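Local atomic coordinates of GDSL-like protein (Roseburia intestinalis L1-82, PDB entry 6HFZ), a protein that is a two-domain esterase that removes acetyl groups from acetylated beta-mannans, with an SGNH-type hydrolase domain, and may also act on acetylated xylan. Residues A[22-27]-A[208-213]; A[258-263]-A[267-272]. All coordinates share one frame; numbering follows the deposited sequence.

Contact 1: A[22-27]-A[208-213]; sequences KVMDRA and YFLDKV
Leu210 O, a backbone carbonyl of helix 196-215, is approached at 3.6 Å by Met24 CE of helix 18-28, a contact and not a bond. No hydrogen bond joins the two segments, and the contact rests on a single long side chain. Met24, deposited as selenomethionine, has CG beside the backbone N (chi1 -65°) and is extended beyond, and this carries its terminal methyl across to the other helix. There Met24 CE also lies 4.0 Å from Leu210 CD2, wedged against backbone and side chain at once. Met24 SE sits 4.1 Å from Val213 CG1. Met24 crosses both partner side chains at about a right angle, meeting Val213 with both SE and CE, and Leu210 with the terminal CE. Val213 divides its branches: CG1 (chi1 173°) serves Met24, whereas Val213 CG2 packs over one face of the Phe209 ring, 3.6 Å above its plane and toward the rim. Another flank of helix 196-215 is pinned by Glu8, through Lys212 and Tyr208. Trp62 and Trp63 of helix 55-66 pack on Met24, Trp62 also meets Leu210, and Leu20 of helix 18-28 reaches Val213 and Phe209, so three helices of the GDSL-like hydrolase part come together here.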
loop_
_atom_site.group_PDB
_atom_site.type_symbol
_atom_site.label_atom_id
_atom_site.label_comp_id
_atom_site.label_asym_id
_atom_site.label_seq_id
_atom_site.Cartn_x
_atom_site.Cartn_y
_atom_site.Cartn_z
ATOM N N LYS A 22 -23.425 -3.100 9.512
ATOM C CA LYS A 22 -23.797 -1.796 10.078
ATOM C C LYS A 22 -23.691 -0.706 9.008
ATOM O O LYS A 22 -24.536 0.170 8.909
ATOM C CB LYS A 22 -22.930 -1.457 11.285
ATOM C CG LYS A 22 -23.429 -1.988 12.622
ATOM C CD LYS A 22 -22.754 -1.341 13.851
ATOM C CE LYS A 22 -22.424 0.137 13.692
ATOM N NZ LYS A 22 -21.970 0.766 14.959
ATOM N N VAL A 23 -22.676 -0.767 8.138
ATOM C CA VAL A 23 -22.540 0.224 7.086
ATOM C C VAL A 23 -23.712 0.133 6.104
ATOM O O VAL A 23 -24.276 1.161 5.700
ATOM C CB VAL A 23 -21.190 0.100 6.349
ATOM C CG1 VAL A 23 -21.135 1.036 5.154
ATOM C CG2 VAL A 23 -20.042 0.357 7.317
HETATM N N MSE A 24 -24.059 -1.096 5.706
HETATM C CA MSE A 24 -25.181 -1.303 4.805
HETATM C C MSE A 24 -26.471 -0.728 5.407
HETATM O O MSE A 24 -27.276 -0.165 4.671
HETATM C CB MSE A 24 -25.324 -2.764 4.419
HETATM C CG MSE A 24 -24.069 -3.088 3.629
HETATM SE SE MSE A 24 -24.210 -4.933 2.884
HETATM C CE MSE A 24 -22.452 -5.018 1.954
ATOM N N ASP A 25 -26.633 -0.878 6.723
ATOM C CA ASP A 25 -27.827 -0.407 7.418
ATOM C C ASP A 25 -27.862 1.116 7.397
ATOM O O ASP A 25 -28.921 1.690 7.266
ATOM C CB ASP A 25 -27.904 -0.903 8.865
ATOM C CG ASP A 25 -28.323 -2.355 8.988
ATOM O OD1 ASP A 25 -28.963 -2.853 8.050
ATOM O OD2 ASP A 25 -27.987 -2.979 10.000
ATOM N N ARG A 26 -26.690 1.756 7.540
ATOM C CA ARG A 26 -26.586 3.192 7.437
ATOM C C ARG A 26 -26.932 3.641 6.019
ATOM O O ARG A 26 -27.598 4.669 5.828
ATOM C CB ARG A 26 -25.179 3.631 7.871
ATOM C CG ARG A 26 -25.020 3.583 9.388
ATOM C CD ARG A 26 -23.587 3.716 9.885
ATOM N NE ARG A 26 -22.974 4.990 9.526
ATOM C CZ ARG A 26 -21.657 5.240 9.526
ATOM N NH1 ARG A 26 -20.802 4.278 9.808
ATOM N NH2 ARG A 26 -21.206 6.447 9.224
ATOM N N ALA A 27 -26.461 2.888 5.017
ATOM C CA ALA A 27 -26.720 3.218 3.584
ATOM C C ALA A 27 -28.220 3.113 3.302
ATOM O O ALA A 27 -28.802 3.940 2.594
ATOM C CB ALA A 27 -25.964 2.262 2.696
ATOM N N TYR A 208 -19.979 -9.885 -5.810
ATOM C CA TYR A 208 -20.614 -11.157 -5.468
ATOM C C TYR A 208 -20.736 -11.298 -3.945
ATOM O O TYR A 208 -21.810 -11.615 -3.377
ATOM C CB TYR A 208 -19.813 -12.337 -6.022
ATOM C CG TYR A 208 -20.404 -13.654 -5.619
ATOM C CD1 TYR A 208 -21.426 -14.189 -6.386
ATOM C CD2 TYR A 208 -19.982 -14.361 -4.505
ATOM C CE1 TYR A 208 -22.023 -15.386 -6.045
ATOM C CE2 TYR A 208 -20.570 -15.570 -4.155
ATOM C CZ TYR A 208 -21.607 -16.064 -4.924
ATOM O OH TYR A 208 -22.239 -17.239 -4.662
ATOM N N PHE A 209 -19.631 -11.004 -3.248
ATOM C CA PHE A 209 -19.569 -11.133 -1.812
ATOM C C PHE A 209 -20.427 -10.038 -1.166
ATOM O O PHE A 209 -21.191 -10.340 -0.254
ATOM C CB PHE A 209 -18.116 -11.072 -1.323
ATOM C CG PHE A 209 -17.962 -11.067 0.176
ATOM C CD1 PHE A 209 -18.173 -12.234 0.894
ATOM C CD2 PHE A 209 -17.633 -9.909 0.852
ATOM C CE1 PHE A 209 -18.063 -12.237 2.275
ATOM C CE2 PHE A 209 -17.504 -9.917 2.233
ATOM C CZ PHE A 209 -17.680 -11.089 2.927
ATOM N N LEU A 210 -20.299 -8.782 -1.643
ATOM C CA LEU A 210 -21.038 -7.655 -1.016
ATOM C C LEU A 210 -22.543 -7.980 -1.122
ATOM O O LEU A 210 -23.294 -7.834 -0.180
ATOM C CB LEU A 210 -20.685 -6.325 -1.689
ATOM C CG LEU A 210 -19.276 -5.823 -1.403
ATOM C CD1 LEU A 210 -19.029 -4.496 -2.056
ATOM C CD2 LEU A 210 -19.041 -5.753 0.097
ATOM N N ASP A 211 -22.946 -8.532 -2.270
ATOM C CA ASP A 211 -24.401 -8.871 -2.469
ATOM C C ASP A 211 -24.826 -9.978 -1.489
ATOM O O ASP A 211 -25.938 -9.959 -0.950
ATOM C CB ASP A 211 -24.669 -9.218 -3.938
ATOM C CG ASP A 211 -24.996 -7.999 -4.782
ATOM O OD1 ASP A 211 -25.717 -7.106 -4.285
ATOM O OD2 ASP A 211 -24.549 -7.938 -5.912
ATOM N N LYS A 212 -23.977 -10.985 -1.278
ATOM C CA LYS A 212 -24.262 -12.063 -0.361
ATOM C C LYS A 212 -24.416 -11.505 1.063
ATOM O O LYS A 212 -25.327 -11.890 1.824
ATOM C CB LYS A 212 -23.187 -13.154 -0.421
ATOM C CG LYS A 212 -23.370 -14.241 0.628
ATOM C CD LYS A 212 -22.200 -15.154 0.806
ATOM C CE LYS A 212 -21.999 -16.023 -0.408
ATOM N NZ LYS A 212 -23.056 -17.050 -0.503
ATOM N N VAL A 213 -23.515 -10.593 1.446
ATOM C CA VAL A 213 -23.585 -9.989 2.774
ATOM C C VAL A 213 -24.888 -9.213 2.947
ATOM O O VAL A 213 -25.444 -9.215 4.066
ATOM C CB VAL A 213 -22.361 -9.099 3.057
ATOM C CG1 VAL A 213 -22.482 -8.309 4.358
ATOM C CG2 VAL A 213 -21.113 -9.961 3.057
#

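Contact 2: A[258-263]-A[267-272]; sequences SAQRDI and FKHGWT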
loop_
_atom_site.group_PDB
_atom_site.type_symbol
_atom_site.label_atom_id
_atom_site.label_comp_id
_atom_site.label_asym_id
_atom_site.label_seq_id
_atom_site.Cartn_x
_atom_site.Cartn_y
_atom_site.Cartn_z
ATOM N N SER A 258 7.711 22.103 -3.510
ATOM C CA SER A 258 6.665 22.200 -4.543
ATOM C C SER A 258 5.385 21.448 -4.112
ATOM O O SER A 258 5.362 20.650 -3.149
ATOM C CB SER A 258 7.217 21.753 -5.884
ATOM O OG SER A 258 7.418 20.362 -5.895
ATOM N N ALA A 259 4.259 21.821 -4.722
ATOM C CA ALA A 259 2.927 21.329 -4.303
ATOM C C ALA A 259 2.751 19.861 -4.724
ATOM O O ALA A 259 2.984 19.517 -5.876
ATOM C CB ALA A 259 1.849 22.192 -4.913
ATOM N N GLN A 260 2.284 19.022 -3.809
ATOM C CA GLN A 260 1.840 17.668 -4.169
ATOM C C GLN A 260 0.397 17.765 -4.673
ATOM O O GLN A 260 -0.454 18.029 -3.864
ATOM C CB GLN A 260 1.899 16.723 -2.963
ATOM C CG GLN A 260 1.604 15.280 -3.349
ATOM C CD GLN A 260 1.921 14.270 -2.278
ATOM O OE1 GLN A 260 1.568 14.461 -1.126
ATOM N NE2 GLN A 260 2.581 13.190 -2.657
ATOM N N ARG A 261 0.171 17.521 -5.975
ATOM C CA ARG A 261 -1.175 17.645 -6.609
ATOM C C ARG A 261 -2.104 16.576 -6.006
ATOM O O ARG A 261 -3.247 16.823 -5.653
ATOM C CB ARG A 261 -1.052 17.550 -8.142
ATOM C CG ARG A 261 -0.032 18.506 -8.764
ATOM C CD ARG A 261 -0.017 18.620 -10.292
ATOM N NE ARG A 261 0.720 17.564 -11.000
ATOM C CZ ARG A 261 1.308 17.693 -12.198
ATOM N NH1 ARG A 261 1.491 18.889 -12.740
ATOM N NH2 ARG A 261 1.723 16.617 -12.846
ATOM N N ASP A 262 -1.583 15.365 -5.848
ATOM C CA ASP A 262 -2.284 14.311 -5.143
ATOM C C ASP A 262 -1.260 13.219 -4.835
ATOM O O ASP A 262 -0.118 13.364 -5.175
ATOM C CB ASP A 262 -3.434 13.760 -5.966
ATOM C CG ASP A 262 -2.903 12.959 -7.119
ATOM O OD1 ASP A 262 -2.118 13.537 -7.869
ATOM O OD2 ASP A 262 -3.225 11.762 -7.190
ATOM N N ILE A 263 -1.690 12.137 -4.195
ATOM C CA ILE A 263 -0.725 11.259 -3.547
ATOM C C ILE A 263 0.042 10.434 -4.567
ATOM O O ILE A 263 1.075 9.927 -4.220
ATOM C CB ILE A 263 -1.391 10.347 -2.506
ATOM C CG1 ILE A 263 -2.320 9.323 -3.166
ATOM C CG2 ILE A 263 -2.060 11.161 -1.428
ATOM C CD1 ILE A 263 -2.961 8.331 -2.188
ATOM N N PHE A 267 6.974 11.853 -5.663
ATOM C CA PHE A 267 8.293 12.485 -5.357
ATOM C C PHE A 267 8.053 13.949 -4.964
ATOM O O PHE A 267 8.290 14.866 -5.756
ATOM C CB PHE A 267 9.271 12.224 -6.495
ATOM C CG PHE A 267 9.371 10.769 -6.884
ATOM C CD1 PHE A 267 9.919 9.864 -5.993
ATOM C CD2 PHE A 267 8.830 10.295 -8.068
ATOM C CE1 PHE A 267 9.990 8.523 -6.300
ATOM C CE2 PHE A 267 8.912 8.933 -8.385
ATOM C CZ PHE A 267 9.493 8.059 -7.500
ATOM N N LYS A 268 7.484 14.108 -3.763
ATOM C CA LYS A 268 7.191 15.370 -3.138
ATOM C C LYS A 268 7.515 15.267 -1.662
ATOM O O LYS A 268 7.539 14.157 -1.109
ATOM C CB LYS A 268 5.712 15.759 -3.303
ATOM C CG LYS A 268 5.278 16.093 -4.718
ATOM C CD LYS A 268 5.850 17.392 -5.242
ATOM C CE LYS A 268 5.625 17.604 -6.731
ATOM N NZ LYS A 268 6.402 16.659 -7.537
ATOM N N HIS A 269 7.698 16.435 -1.014
ATOM C CA HIS A 269 7.892 16.642 0.430
ATOM C C HIS A 269 9.261 16.162 0.930
ATOM O O HIS A 269 9.491 16.099 2.137
ATOM C CB HIS A 269 6.780 15.971 1.262
ATOM C CG HIS A 269 5.421 16.514 0.958
ATOM N ND1 HIS A 269 5.262 17.747 0.345
ATOM C CD2 HIS A 269 4.176 16.032 1.182
ATOM C CE1 HIS A 269 3.949 17.986 0.200
ATOM N NE2 HIS A 269 3.269 16.984 0.705
ATOM N N GLY A 270 10.139 15.825 -0.006
ATOM C CA GLY A 270 11.438 15.344 0.358
ATOM C C GLY A 270 12.529 16.328 -0.010
ATOM O O GLY A 270 12.381 17.540 0.122
ATOM N N TRP A 271 13.669 15.788 -0.443
ATOM C CA TRP A 271 14.860 16.570 -0.632
ATOM C C TRP A 271 15.568 16.047 -1.877
ATOM O O TRP A 271 15.531 14.845 -2.172
ATOM C CB TRP A 271 15.818 16.471 0.562
ATOM C CG TRP A 271 15.322 16.778 1.925
ATOM C CD1 TRP A 271 15.402 17.971 2.588
ATOM C CD2 TRP A 271 14.690 15.849 2.820
ATOM N NE1 TRP A 271 14.904 17.835 3.844
ATOM C CE2 TRP A 271 14.434 16.552 4.013
ATOM C CE3 TRP A 271 14.323 14.495 2.725
ATOM C CZ2 TRP A 271 13.843 15.954 5.116
ATOM C CZ3 TRP A 271 13.728 13.912 3.817
ATOM C CH2 TRP A 271 13.508 14.621 5.000
ATOM N N THR A 272 16.290 16.928 -2.582
ATOM C CA THR A 272 17.025 16.533 -3.766
ATOM C C THR A 272 18.508 16.872 -3.603
ATOM O O THR A 272 18.807 17.748 -2.829
ATOM C CB THR A 272 16.515 17.200 -5.042
ATOM O OG1 THR A 272 16.579 18.610 -4.864
ATOM C CG2 THR A 272 15.096 16.767 -5.345
HETATM O O HOH W 1 7.261 18.960 -2.205
HETATM O O HOH W 2 9.067 18.079 -7.250
#
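Lys268 folds its aliphatic chain over Gln260 and Ser258, bending at chi2 (-70°) and again at chi4 (-68°), so that the methylenes pass along the backbone of 258-260 and the ammonium turns back toward the backbone of its own segment. Lys268 CG rests 3.8 Å from Gln260 CA, while Lys268 CE lies 3.4 Å from Ala259 O and equally near Ser258 OG. Lys268 NZ donates to Phe267 O at 3.2 Å, arriving well above the carbonyl plane, and has a stronger partner in the salt bridge to Asp265. Water 2 joins the same nitrogen to Ser258 OG, which also bonds to Asp256. This is the irregular connection between antiparallel strands 254-255 and 271-273 in the all-beta domain, with CA atoms of Gln260 and Lys268 only 5.9 Å apart. Gln260 and His269 meet at about a right angle, the amide and imidazole planes 69° apart. Gln260 OE1 approaches His269 NE2 obliquely at 3.6 Å, and CB of the glutamine also abuts the ring. The other end of the amide, NE2, bonds to Asp265 O, which helps fix its rotation. With Lys268 cut back to an alanine, Asp265 would probably be left without its charged mate, water 2 would lose one anchor and a gap would open beside Gln260. Water 1 ties the backbones of the same two segments, accepting from His269 N at 2.8 Å and donating to Ser258 O.

How the contacts relate
From the N terminus, the chain first enters contact 1 on helix 18-28 and completes it only on helix 196-215; the 180 residues between segments 22-27 and 208-213 hold much of the helix and strand of the hydrolase part. Contact 1 thus closes a very long loop, bringing an early helix against a late one. The chain then passes into the all-beta part, where contact 2 closes a tiny loop, only three residues lying between 258-263 and 267-272. The contacts lie in series and neither nest nor cross. Their centres are about 37 Å apart and their nearest atoms about 21 Å, so each belongs to a different part of the fold: a buried helix-helix contact in one, a surface connection between strands in the other.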